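Local coordinates for protein aldolase (Escherichia coli, PDB 6VOP) that is of unknown function but is probably a member of the class II aldolase family, of the AraD-like clan, at residues 119-124 against 205-210; 158-163 against 168-173; 105-110 against 186-191; 134-139 against 147-152. The protein carries 2 engineered substitutions. All blocks are in the same frame, centred on the assembly; numbering follows the deposited sequence.

Overall arrangement
From the N terminus, 105-110 opens interaction 3 and 119-124 opens interaction 1. Next, 134-139 opens interaction 4, which helix 144-153 soon closes at 147-152, and the chain folds back as the hairpin of interaction 2 between 158-163 and 168-173. Helix 174-194 closes interaction 3 at 186-191, and helix 204-208 closes interaction 1 at 205-210. Interactions 1 and 3 therefore cross, while interactions 4 and 2 follow one another inside both long loops. Interactions 2 and 4 share the sheet through neighbouring strands 159-162 and 135-136. Interaction 3 joins helices 102-107 and 174-194, and touches both interaction 1, through Ile119 and Phe122, and interaction 2.

Interaction 1: residues 119-124 against 205-210; sequences IRPFTP and GEIAEL
Pro124 and Leu210 bring the two backbones closest, with their CA atoms 7.0 Å apart. The 119-124 segment has no regular secondary structure, whereas 205-210 lies on helix 204-208, with Leu210 N hydrogen-bonded to Ile207 O at 3.0 Å. Ile207 and Leu210 each meet one proline. Leu210 points its side chain at Pro124 and receives the ring's CB between its two methyls: CD1 of Leu210 is 3.6 Å and CD2 of Leu210 is 3.7 Å from Pro124 CB. Ile207 gets there by length. Its CG1 lies beside the backbone N (chi1 -64°) and the chain then runs out extended (chi2 172°), which carries CD1 of Ile207 to 3.6 Å from CG of Pro121. The isoleucine chain meets the proline ring at about a right angle. Leu202 lies against both Ile207 and Leu210, while Val127 and Met128 of helix 125-129 add further cover. Beyond the loop, Phe122 lies on helix 174-194, and its carbonyl accepts a hydrogen bond from ND2 of Asn164 of the second subunit. Every meeting across the two segments is carbon on carbon, so burial of apolar surface and the fit of two branched side chains on two rigid rings, rather than directional bonds, hold the C-terminal helix to this loop.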
loop_
_atom_site.group_PDB
_atom_site.type_symbol
_atom_site.label_atom_id
_atom_site.label_comp_id
_atom_site.label_asym_id
_atom_site.label_seq_id
_atom_site.Cartn_x
_atom_site.Cartn_y
_atom_site.Cartn_z
ATOM N N ILE A 119 -12.136 -8.799 -18.924
ATOM C CA ILE A 119 -12.663 -9.119 -17.601
ATOM C C ILE A 119 -14.132 -9.507 -17.726
ATOM O O ILE A 119 -14.895 -8.870 -18.460
ATOM C CB ILE A 119 -12.476 -7.951 -16.602
ATOM C CG1 ILE A 119 -13.329 -6.732 -16.967
ATOM C CG2 ILE A 119 -11.015 -7.541 -16.519
ATOM C CD1 ILE A 119 -14.613 -6.621 -16.161
ATOM N N ARG A 120 -14.519 -10.567 -17.020
ATOM C CA ARG A 120 -15.927 -10.933 -16.912
ATOM C C ARG A 120 -16.513 -10.265 -15.676
ATOM O O ARG A 120 -16.004 -10.486 -14.569
ATOM C CB ARG A 120 -16.093 -12.439 -16.824
ATOM C CG ARG A 120 -17.538 -12.898 -16.837
ATOM C CD ARG A 120 -17.645 -14.396 -16.616
ATOM N NE ARG A 120 -19.032 -14.849 -16.638
ATOM C CZ ARG A 120 -19.422 -16.076 -16.311
ATOM N NH1 ARG A 120 -18.526 -16.979 -15.935
ATOM N NH2 ARG A 120 -20.708 -16.401 -16.358
ATOM N N PRO A 121 -17.560 -9.451 -15.808
ATOM C CA PRO A 121 -17.970 -8.585 -14.692
ATOM C C PRO A 121 -18.580 -9.365 -13.535
ATOM O O PRO A 121 -19.494 -10.172 -13.719
ATOM C CB PRO A 121 -18.993 -7.642 -15.333
ATOM C CG PRO A 121 -19.485 -8.366 -16.531
ATOM C CD PRO A 121 -18.336 -9.188 -17.030
ATOM N N PHE A 122 -18.052 -9.111 -12.334
ATOM C CA PHE A 122 -18.677 -9.510 -11.082
ATOM C C PHE A 122 -19.021 -8.320 -10.196
ATOM O O PHE A 122 -19.648 -8.511 -9.148
ATOM C CB PHE A 122 -17.769 -10.472 -10.300
ATOM C CG PHE A 122 -16.331 -10.054 -10.270
ATOM C CD1 PHE A 122 -15.872 -9.176 -9.303
ATOM C CD2 PHE A 122 -15.437 -10.537 -11.209
ATOM C CE1 PHE A 122 -14.547 -8.788 -9.273
ATOM C CE2 PHE A 122 -14.110 -10.152 -11.186
ATOM C CZ PHE A 122 -13.663 -9.277 -10.216
ATOM N N THR A 123 -18.607 -7.111 -10.574
ATOM C CA THR A 123 -19.004 -5.835 -10.006
ATOM C C THR A 123 -19.552 -4.950 -11.120
ATOM O O THR A 123 -19.107 -5.051 -12.268
ATOM C CB THR A 123 -17.834 -5.119 -9.316
ATOM O OG1 THR A 123 -16.742 -4.982 -10.234
ATOM C CG2 THR A 123 -17.376 -5.893 -8.089
ATOM N N PRO A 124 -20.514 -4.072 -10.819
ATOM C CA PRO A 124 -21.198 -3.337 -11.892
ATOM C C PRO A 124 -20.444 -2.128 -12.423
ATOM O O PRO A 124 -20.865 -1.563 -13.440
ATOM C CB PRO A 124 -22.504 -2.899 -11.220
ATOM C CG PRO A 124 -22.111 -2.700 -9.796
ATOM C CD PRO A 124 -21.077 -3.758 -9.494
ATOM N N GLY A 205 -28.679 -10.629 -17.546
ATOM C CA GLY A 205 -29.706 -9.628 -17.313
ATOM C C GLY A 205 -29.223 -8.488 -16.437
ATOM O O GLY A 205 -29.570 -7.327 -16.668
ATOM N N GLU A 206 -28.418 -8.801 -15.418
ATOM C CA GLU A 206 -27.892 -7.751 -14.551
ATOM C C GLU A 206 -26.879 -6.878 -15.279
ATOM O O GLU A 206 -26.692 -5.711 -14.911
ATOM C CB GLU A 206 -27.276 -8.371 -13.298
ATOM C CG GLU A 206 -28.215 -9.318 -12.569
ATOM C CD GLU A 206 -27.563 -9.997 -11.380
ATOM O OE1 GLU A 206 -28.206 -10.074 -10.313
ATOM O OE2 GLU A 206 -26.411 -10.456 -11.513
ATOM N N ILE A 207 -26.224 -7.415 -16.312
ATOM C CA ILE A 207 -25.310 -6.608 -17.115
ATOM C C ILE A 207 -26.090 -5.644 -18.003
ATOM O O ILE A 207 -25.718 -4.473 -18.146
ATOM C CB ILE A 207 -24.383 -7.517 -17.944
ATOM C CG1 ILE A 207 -23.475 -8.347 -17.034
ATOM C CG2 ILE A 207 -23.543 -6.700 -18.910
ATOM C CD1 ILE A 207 -22.668 -9.393 -17.779
ATOM N N ALA A 208 -27.188 -6.118 -18.605
ATOM C CA ALA A 208 -27.964 -5.288 -19.524
ATOM C C ALA A 208 -28.595 -4.090 -18.823
ATOM O O ALA A 208 -28.815 -3.052 -19.458
ATOM C CB ALA A 208 -29.045 -6.129 -20.205
ATOM N N GLU A 209 -28.899 -4.209 -17.528
ATOM C CA GLU A 209 -29.445 -3.078 -16.786
ATOM C C GLU A 209 -28.418 -1.971 -16.584
ATOM O O GLU A 209 -28.800 -0.839 -16.273
ATOM C CB GLU A 209 -29.976 -3.540 -15.426
ATOM C CG GLU A 209 -31.079 -4.591 -15.491
ATOM C CD GLU A 209 -31.242 -5.348 -14.181
ATOM O OE1 GLU A 209 -31.943 -6.384 -14.171
ATOM O OE2 GLU A 209 -30.662 -4.910 -13.162
ATOM N N LEU A 210 -27.129 -2.273 -16.752
ATOM C CA LEU A 210 -26.066 -1.296 -16.559
ATOM C C LEU A 210 -25.621 -0.621 -17.848
ATOM O O LEU A 210 -25.047 0.472 -17.788
ATOM C CB LEU A 210 -24.850 -1.962 -15.901
ATOM C CG LEU A 210 -25.122 -2.796 -14.647
ATOM C CD1 LEU A 210 -23.983 -3.769 -14.392
ATOM C CD2 LEU A 210 -25.344 -1.899 -13.442
#

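Interaction 2: residues 158-163 against 168-173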
loop_
_atom_site.group_PDB
_atom_site.type_symbol
_atom_site.label_atom_id
_atom_site.label_comp_id
_atom_site.label_asym_id
_atom_site.label_seq_id
_atom_site.Cartn_x
_atom_site.Cartn_y
_atom_site.Cartn_z
ATOM N N GLN A 158 -13.426 2.997 -24.422
ATOM C CA GLN A 158 -12.700 3.996 -23.654
ATOM C C GLN A 158 -11.632 3.399 -22.747
ATOM O O GLN A 158 -10.946 4.150 -22.047
ATOM C CB GLN A 158 -13.672 4.845 -22.822
ATOM C CG GLN A 158 -14.844 4.077 -22.239
ATOM C CD GLN A 158 -15.907 4.997 -21.664
ATOM O OE1 GLN A 158 -17.098 4.829 -21.926
ATOM N NE2 GLN A 158 -15.476 5.981 -20.880
ATOM N N ALA A 159 -11.468 2.078 -22.742
ATOM C CA ALA A 159 -10.395 1.436 -21.997
ATOM C C ALA A 159 -9.818 0.308 -22.838
ATOM O O ALA A 159 -10.523 -0.313 -23.637
ATOM C CB ALA A 159 -10.877 0.902 -20.642
ATOM N N PHE A 160 -8.523 0.059 -22.658
ATOM C CA PHE A 160 -7.810 -0.938 -23.444
ATOM C C PHE A 160 -6.734 -1.572 -22.577
ATOM O O PHE A 160 -6.139 -0.913 -21.719
ATOM C CB PHE A 160 -7.172 -0.328 -24.700
ATOM C CG PHE A 160 -8.072 0.615 -25.445
ATOM C CD1 PHE A 160 -8.901 0.148 -26.450
ATOM C CD2 PHE A 160 -8.091 1.967 -25.140
ATOM C CE1 PHE A 160 -9.732 1.011 -27.138
ATOM C CE2 PHE A 160 -8.919 2.833 -25.820
ATOM C CZ PHE A 160 -9.742 2.356 -26.823
ATOM N N LEU A 161 -6.483 -2.857 -22.812
ATOM C CA LEU A 161 -5.446 -3.594 -22.097
ATOM C C LEU A 161 -4.403 -4.064 -23.102
ATOM O O LEU A 161 -4.680 -4.938 -23.931
ATOM C CB LEU A 161 -6.036 -4.772 -21.326
ATOM C CG LEU A 161 -5.060 -5.436 -20.353
ATOM C CD1 LEU A 161 -4.591 -4.443 -19.299
ATOM C CD2 LEU A 161 -5.689 -6.655 -19.703
ATOM N N LEU A 162 -3.207 -3.487 -23.025
ATOM C CA LEU A 162 -2.103 -3.853 -23.903
ATOM C C LEU A 162 -1.377 -5.053 -23.307
ATOM O O LEU A 162 -0.909 -4.994 -22.165
ATOM C CB LEU A 162 -1.144 -2.678 -24.085
ATOM C CG LEU A 162 -1.487 -1.600 -25.117
ATOM C CD1 LEU A 162 -2.801 -0.914 -24.787
ATOM C CD2 LEU A 162 -0.362 -0.579 -25.204
ATOM N N ALA A 163 -1.277 -6.130 -24.083
ATOM C CA ALA A 163 -0.723 -7.381 -23.579
ATOM C C ALA A 163 0.743 -7.224 -23.196
ATOM O O ALA A 163 1.525 -6.582 -23.904
ATOM C CB ALA A 163 -0.872 -8.482 -24.628
ATOM N N VAL A 168 -4.628 1.146 -20.759
ATOM C CA VAL A 168 -4.681 2.482 -21.348
ATOM C C VAL A 168 -6.144 2.908 -21.312
ATOM O O VAL A 168 -6.983 2.303 -21.988
ATOM C CB VAL A 168 -4.140 2.521 -22.785
ATOM C CG1 VAL A 168 -4.459 3.858 -23.435
ATOM C CG2 VAL A 168 -2.640 2.266 -22.801
ATOM N N VAL A 169 -6.453 3.936 -20.525
ATOM C CA VAL A 169 -7.829 4.331 -20.254
ATOM C C VAL A 169 -8.042 5.769 -20.708
ATOM O O VAL A 169 -7.169 6.624 -20.533
ATOM C CB VAL A 169 -8.178 4.168 -18.760
ATOM C CG1 VAL A 169 -9.656 4.394 -18.534
ATOM C CG2 VAL A 169 -7.779 2.782 -18.270
ATOM N N CYS A 170 -9.210 6.029 -21.289
ATOM C CA CYS A 170 -9.600 7.346 -21.770
ATOM C C CYS A 170 -10.697 7.919 -20.879
ATOM O O CYS A 170 -11.210 7.258 -19.972
ATOM C CB CYS A 170 -10.075 7.272 -23.224
ATOM S SG CYS A 170 -8.846 6.692 -24.406
ATOM N N GLY A 171 -11.063 9.164 -21.157
ATOM C CA GLY A 171 -12.127 9.817 -20.421
ATOM C C GLY A 171 -12.434 11.169 -21.018
ATOM O O GLY A 171 -11.623 11.745 -21.753
ATOM N N GLU A 172 -13.627 11.668 -20.699
ATOM C CA GLU A 172 -14.033 13.003 -21.119
ATOM C C GLU A 172 -13.402 14.096 -20.265
ATOM O O GLU A 172 -13.639 15.282 -20.520
ATOM C CB GLU A 172 -15.560 13.117 -21.097
ATOM C CG GLU A 172 -16.257 12.060 -21.958
ATOM C CD GLU A 172 -17.742 12.328 -22.159
ATOM O OE1 GLU A 172 -18.533 11.360 -22.110
ATOM O OE2 GLU A 172 -18.120 13.500 -22.373
ATOM N N SER A 173 -12.610 13.716 -19.266
ATOM C CA SER A 173 -11.818 14.638 -18.465
ATOM C C SER A 173 -10.719 13.826 -17.798
ATOM O O SER A 173 -10.822 12.604 -17.674
ATOM C CB SER A 173 -12.670 15.371 -17.423
ATOM O OG SER A 173 -13.045 14.510 -16.362
#
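The antiparallel hairpin of strands 159-162 and 166-171 brings Phe160 opposite Val168 and Ala159 opposite Val169 in the central sheet of this class II aldolase family domain. Phe160 and Val168 form a hydrogen-bonded pair: Phe160 N donates to Val168 O at 2.8 Å, the more bent of the two bonds (133° at the hydrogen), and Val168 N donates to Phe160 O at 2.7 Å. Ala159 and Val169 are the non-hydrogen-bonded pair, with CA atoms 4.2 Å apart, and Val169 packs on Met181 and Leu184 of helix 174-194. Beyond them, Cys170 N bonds to Gln158 O at 2.7 Å, nearly along the C=O axis and with a straight N-H (164°). On the face carrying Phe160 and Val168, the Phe160 ring presents its edge: CD2 of Phe160 is 3.4 Å from Val168 O, and CE2 of Phe160 is 4.1 Å from Cys170 SG. The sulfur lies 87° off the ring normal, a sulfur-aromatic contact at the rim. Leu162 reaches back with its CD1 to Val168 CG2, 3.8 Å away. Leu86 of helix 80-89 packs on Phe160, Val168 and Cys170. Val168 also touches the cluster of His98, His100 and His165, possibly a metal site without its metal. The N-H and C=O of Phe160 and Val168 thus satisfy each other, as do Cys170 N and Gln158 O, while the Val168 oxygen and the sulfur approach the ring where its C-H groups are, probably a mildly favourable electrostatic match.

Interaction 3: residues 105-110 against 186-191; sequences TALSCL and ETAKLI
Leu107 reaches across to helix 174-194 with both of its methyls, one for Ala188 and one for Ile191. Its CG stands anti to the backbone N (chi1 -178°), which directs the side chain at helix 174-194, and chi2 of 76° turns the fork so that CD2 faces Ala188 and CD1 faces Ile191. CD2 of Leu107 comes within 4.4 Å of CB of Ala188, and the small alanine side chain is consistent with the 6.5 Å between the CA atoms of Leu107 and Ala188. CD1 of Leu107 meets CD1 of Ile191 at 4.2 Å, tip to tip. Ile191 supplies that tip by stretching its long branch fully (chi2 -177°), and the two side chains cross at about a right angle. The contact is apolar and light, with methyls meeting at loose van der Waals separations.

Behind Leu107 a type I turn runs from Leu107 to Leu110, in which Leu110 N bonds to Leu107 O at 3.2 Å. Ser108 folds its OG back to donate to Thr105 O at 2.6 Å, from well to one side of the carbonyl's long axis, so the hydroxyl bonds to a carbonyl of its own segment.

Ile119 packs on both Leu107 and Ile191, and Phe192 of helix 174-194 covers Ala106, Leu107 and Leu110. Leu161 of strand 159-162 touches Leu107 and Ser108. Other copies also reach this region: Leu190 of the third subunit packs on Thr105 and Ala106, while Glu186 OE1 hydrogen-bonds with Thr102 OG1 of the second subunit.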
loop_
_atom_site.group_PDB
_atom_site.type_symbol
_atom_site.label_atom_id
_atom_site.label_comp_id
_atom_site.label_asym_id
_atom_site.label_seq_id
_atom_site.Cartn_x
_atom_site.Cartn_y
_atom_site.Cartn_z
ATOM N N THR A 105 -1.481 -4.881 -15.343
ATOM C CA THR A 105 -0.355 -5.431 -16.090
ATOM C C THR A 105 -0.251 -6.935 -15.883
ATOM O O THR A 105 0.098 -7.674 -16.813
ATOM C CB THR A 105 0.947 -4.745 -15.677
ATOM O OG1 THR A 105 0.776 -3.322 -15.698
ATOM C CG2 THR A 105 2.071 -5.126 -16.629
ATOM N N ALA A 106 -0.553 -7.411 -14.672
ATOM C CA ALA A 106 -0.546 -8.848 -14.423
ATOM C C ALA A 106 -1.594 -9.554 -15.275
ATOM O O ALA A 106 -1.303 -10.561 -15.932
ATOM C CB ALA A 106 -0.778 -9.128 -12.938
ATOM N N LEU A 107 -2.824 -9.032 -15.281
ATOM C CA LEU A 107 -3.878 -9.632 -16.091
ATOM C C LEU A 107 -3.478 -9.696 -17.560
ATOM O O LEU A 107 -3.731 -10.699 -18.234
ATOM C CB LEU A 107 -5.181 -8.849 -15.921
ATOM C CG LEU A 107 -6.415 -9.377 -16.662
ATOM C CD1 LEU A 107 -7.002 -10.600 -15.969
ATOM C CD2 LEU A 107 -7.463 -8.283 -16.803
ATOM N N SER A 108 -2.822 -8.647 -18.063
ATOM C CA SER A 108 -2.448 -8.577 -19.472
ATOM C C SER A 108 -1.396 -9.605 -19.874
ATOM O O SER A 108 -1.117 -9.737 -21.070
ATOM C CB SER A 108 -1.943 -7.173 -19.809
ATOM O OG SER A 108 -0.705 -6.906 -19.173
ATOM N N CYS A 109 -0.804 -10.323 -18.920
ATOM C CA CYS A 109 0.213 -11.327 -19.205
ATOM C C CYS A 109 -0.347 -12.742 -19.226
ATOM O O CYS A 109 0.430 -13.704 -19.244
ATOM C CB CYS A 109 1.344 -11.250 -18.179
ATOM S SG CYS A 109 2.219 -9.683 -18.111
ATOM N N LEU A 110 -1.666 -12.894 -19.216
ATOM C CA LEU A 110 -2.284 -14.206 -19.119
ATOM C C LEU A 110 -2.598 -14.761 -20.502
ATOM O O LEU A 110 -3.012 -14.025 -21.403
ATOM C CB LEU A 110 -3.561 -14.133 -18.281
ATOM C CG LEU A 110 -3.369 -13.824 -16.795
ATOM C CD1 LEU A 110 -4.713 -13.680 -16.101
ATOM C CD2 LEU A 110 -2.535 -14.908 -16.130
ATOM N N GLU A 186 -8.687 -1.804 -10.036
ATOM C CA GLU A 186 -9.339 -2.412 -8.882
ATOM C C GLU A 186 -10.002 -3.729 -9.259
ATOM O O GLU A 186 -9.943 -4.704 -8.501
ATOM C CB GLU A 186 -10.360 -1.438 -8.295
ATOM C CG GLU A 186 -11.225 -2.013 -7.194
ATOM C CD GLU A 186 -10.532 -2.020 -5.849
ATOM O OE1 GLU A 186 -11.149 -2.499 -4.873
ATOM O OE2 GLU A 186 -9.376 -1.553 -5.765
ATOM N N THR A 187 -10.627 -3.781 -10.436
ATOM C CA THR A 187 -11.318 -4.995 -10.853
ATOM C C THR A 187 -10.333 -6.111 -11.177
ATOM O O THR A 187 -10.566 -7.272 -10.819
ATOM C CB THR A 187 -12.221 -4.696 -12.047
ATOM O OG1 THR A 187 -13.300 -3.860 -11.616
ATOM C CG2 THR A 187 -12.789 -5.981 -12.633
ATOM N N ALA A 188 -9.227 -5.784 -11.849
ATOM C CA ALA A 188 -8.192 -6.788 -12.075
ATOM C C ALA A 188 -7.603 -7.274 -10.758
ATOM O O ALA A 188 -7.232 -8.447 -10.639
ATOM C CB ALA A 188 -7.093 -6.227 -12.975
ATOM N N LYS A 189 -7.524 -6.392 -9.759
ATOM C CA LYS A 189 -7.040 -6.799 -8.444
ATOM C C LYS A 189 -8.001 -7.781 -7.784
ATOM O O LYS A 189 -7.569 -8.723 -7.110
ATOM C CB LYS A 189 -6.836 -5.567 -7.564
ATOM C CG LYS A 189 -6.192 -5.852 -6.219
ATOM C CD LYS A 189 -5.938 -4.561 -5.455
ATOM C CE LYS A 189 -5.176 -4.820 -4.167
ATOM N NZ LYS A 189 -4.966 -3.572 -3.385
ATOM N N LEU A 190 -9.307 -7.583 -7.970
ATOM C CA LEU A 190 -10.274 -8.518 -7.405
ATOM C C LEU A 190 -10.216 -9.872 -8.098
ATOM O O LEU A 190 -10.446 -10.904 -7.457
ATOM C CB LEU A 190 -11.684 -7.942 -7.498
ATOM C CG LEU A 190 -11.933 -6.671 -6.690
ATOM C CD1 LEU A 190 -13.401 -6.282 -6.750
ATOM C CD2 LEU A 190 -11.480 -6.864 -5.255
ATOM N N ILE A 191 -9.910 -9.886 -9.398
ATOM C CA ILE A 191 -9.827 -11.145 -10.136
ATOM C C ILE A 191 -8.789 -12.062 -9.502
ATOM O O ILE A 191 -9.065 -13.229 -9.200
ATOM C CB ILE A 191 -9.514 -10.876 -11.619
ATOM C CG1 ILE A 191 -10.741 -10.301 -12.326
ATOM C CG2 ILE A 191 -9.056 -12.150 -12.306
ATOM C CD1 ILE A 191 -10.539 -10.072 -13.806
#

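Interaction 4: residues 134-139 against 147-152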
loop_
_atom_site.group_PDB
_atom_site.type_symbol
_atom_site.label_atom_id
_atom_site.label_comp_id
_atom_site.label_asym_id
_atom_site.label_seq_id
_atom_site.Cartn_x
_atom_site.Cartn_y
_atom_site.Cartn_z
ATOM N N PRO A 134 -11.128 -4.185 -24.536
ATOM C CA PRO A 134 -10.482 -5.076 -25.503
ATOM C C PRO A 134 -8.979 -5.157 -25.277
ATOM O O PRO A 134 -8.361 -4.300 -24.641
ATOM C CB PRO A 134 -10.810 -4.433 -26.853
ATOM C CG PRO A 134 -10.991 -2.989 -26.537
ATOM C CD PRO A 134 -11.593 -2.934 -25.158
ATOM N N LEU A 135 -8.396 -6.220 -25.821
ATOM C CA LEU A 135 -6.981 -6.518 -25.663
ATOM C C LEU A 135 -6.217 -6.072 -26.902
ATOM O O LEU A 135 -6.590 -6.422 -28.027
ATOM C CB LEU A 135 -6.773 -8.013 -25.424
ATOM C CG LEU A 135 -5.344 -8.539 -25.349
ATOM C CD1 LEU A 135 -4.717 -8.186 -24.011
ATOM C CD2 LEU A 135 -5.335 -10.040 -25.574
ATOM N N VAL A 136 -5.155 -5.303 -26.691
ATOM C CA VAL A 136 -4.263 -4.878 -27.768
ATOM C C VAL A 136 -3.097 -5.858 -27.805
ATOM O O VAL A 136 -2.572 -6.226 -26.744
ATOM C CB VAL A 136 -3.794 -3.427 -27.560
ATOM C CG1 VAL A 136 -2.950 -2.949 -28.730
ATOM C CG2 VAL A 136 -4.992 -2.512 -27.364
ATOM N N PRO A 137 -2.676 -6.325 -28.982
ATOM C CA PRO A 137 -1.596 -7.319 -29.037
ATOM C C PRO A 137 -0.291 -6.770 -28.481
ATOM O O PRO A 137 -0.097 -5.559 -28.351
ATOM C CB PRO A 137 -1.472 -7.631 -30.534
ATOM C CG PRO A 137 -2.761 -7.182 -31.134
ATOM C CD PRO A 137 -3.224 -6.025 -30.314
ATOM N N TYR A 138 0.616 -7.686 -28.144
ATOM C CA TYR A 138 1.931 -7.282 -27.667
ATOM C C TYR A 138 2.822 -6.896 -28.838
ATOM O O TYR A 138 2.951 -7.648 -29.810
ATOM C CB TYR A 138 2.606 -8.391 -26.858
ATOM C CG TYR A 138 4.079 -8.104 -26.649
ATOM C CD1 TYR A 138 4.493 -7.118 -25.757
ATOM C CD2 TYR A 138 5.052 -8.782 -27.369
ATOM C CE1 TYR A 138 5.833 -6.831 -25.575
ATOM C CE2 TYR A 138 6.395 -8.503 -27.195
ATOM C CZ TYR A 138 6.780 -7.527 -26.296
ATOM O OH TYR A 138 8.115 -7.247 -26.117
ATOM N N TYR A 139 3.442 -5.725 -28.736
ATOM C CA TYR A 139 4.456 -5.263 -29.669
ATOM C C TYR A 139 5.611 -4.679 -28.871
ATOM O O TYR A 139 5.505 -4.448 -27.663
ATOM C CB TYR A 139 3.899 -4.214 -30.642
ATOM C CG TYR A 139 2.738 -4.690 -31.481
ATOM C CD1 TYR A 139 2.943 -5.506 -32.586
ATOM C CD2 TYR A 139 1.435 -4.317 -31.175
ATOM C CE1 TYR A 139 1.884 -5.940 -33.362
ATOM C CE2 TYR A 139 0.369 -4.748 -31.943
ATOM C CZ TYR A 139 0.599 -5.559 -33.035
ATOM O OH TYR A 139 -0.457 -5.991 -33.804
ATOM N N ALA A 147 -0.226 2.049 -31.879
ATOM C CA ALA A 147 -1.085 3.196 -32.152
ATOM C C ALA A 147 -2.118 2.873 -33.223
ATOM O O ALA A 147 -3.261 3.339 -33.149
ATOM C CB ALA A 147 -0.238 4.398 -32.569
ATOM N N GLN A 148 -1.734 2.081 -34.228
ATOM C CA GLN A 148 -2.667 1.739 -35.299
ATOM C C GLN A 148 -3.815 0.880 -34.780
ATOM O O GLN A 148 -4.965 1.056 -35.197
ATOM C CB GLN A 148 -1.932 1.021 -36.431
ATOM C CG GLN A 148 -0.876 1.865 -37.120
ATOM C CD GLN A 148 0.066 1.037 -37.973
ATOM O OE1 GLN A 148 -0.103 -0.176 -38.107
ATOM N NE2 GLN A 148 1.068 1.689 -38.552
ATOM N N ASP A 149 -3.521 -0.055 -33.873
ATOM C CA ASP A 149 -4.578 -0.884 -33.306
ATOM C C ASP A 149 -5.494 -0.067 -32.407
ATOM O O ASP A 149 -6.720 -0.226 -32.451
ATOM C CB ASP A 149 -3.970 -2.053 -32.531
ATOM C CG ASP A 149 -3.261 -3.041 -33.433
ATOM O OD1 ASP A 149 -3.419 -2.945 -34.668
ATOM O OD2 ASP A 149 -2.539 -3.912 -32.905
ATOM N N LEU A 150 -4.918 0.813 -31.584
ATOM C CA LEU A 150 -5.731 1.643 -30.701
ATOM C C LEU A 150 -6.628 2.583 -31.491
ATOM O O LEU A 150 -7.724 2.925 -31.031
ATOM C CB LEU A 150 -4.836 2.433 -29.747
ATOM C CG LEU A 150 -4.299 1.656 -28.543
ATOM C CD1 LEU A 150 -3.318 2.499 -27.756
ATOM C CD2 LEU A 150 -5.442 1.195 -27.654
ATOM N N ALA A 151 -6.191 3.007 -32.678
ATOM C CA ALA A 151 -7.042 3.846 -33.514
ATOM C C ALA A 151 -8.240 3.071 -34.048
ATOM O O ALA A 151 -9.293 3.666 -34.305
ATOM C CB ALA A 151 -6.234 4.438 -34.670
ATOM N N GLU A 152 -8.106 1.754 -34.219
ATOM C CA GLU A 152 -9.227 0.962 -34.719
ATOM C C GLU A 152 -10.300 0.791 -33.652
ATOM O O GLU A 152 -11.496 0.774 -33.964
ATOM C CB GLU A 152 -8.737 -0.401 -35.207
ATOM C CG GLU A 152 -7.671 -0.343 -36.289
ATOM C CD GLU A 152 -8.253 -0.272 -37.691
ATOM O OE1 GLU A 152 -9.480 -0.075 -37.824
ATOM O OE2 GLU A 152 -7.478 -0.419 -38.660
#
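Asp149 and Tyr139 are turned towards each other by matching first torsions: each holds its CG anti to the carbonyl carbon and beside the backbone N, at -68° in Asp149 and -59° in Tyr139. This sets the phenol and the carboxylate on crossing paths, and OH of Tyr139 comes 3.1 Å from OD2 of Asp149. A hydrogen bond here is plausible but not settled, because the single hydroxyl proton has another acceptor within reach. The oxygen sits at the ring's edge, near its plane and beside CE2 of Tyr139, and the carboxylate plane is inclined 53° to the ring. The same oxygen also lies against Pro137, whose CD is 3.4 Å from OD2 of Asp149. The carboxylate thus has carbon around it as well as the hydroxyl, and its negative charge would probably polarise the neighbouring ring C-H groups. These residues belong to a beta-alpha-beta unit in which helix 144-153 links strand 135-136 to the parallel, adjacent strand 159-162. Val136 of strand 135-136 points at the helix, its two methyls divided: CG1 of Val136 is 4.0 Å from CB of Asp149, and CG2 of Val136 is 3.7 Å from CD2 of Leu150. Val136 and Leu150 meet at about a right angle. Phe160 on the neighbouring strand touches both Val136 and Leu150, and Phe82 and Leu86 of helix 80-89 continue the apolar layer beyond Leu150. The Tyr139 side chain also touches Arg145 and Ile146 of helix 144-153.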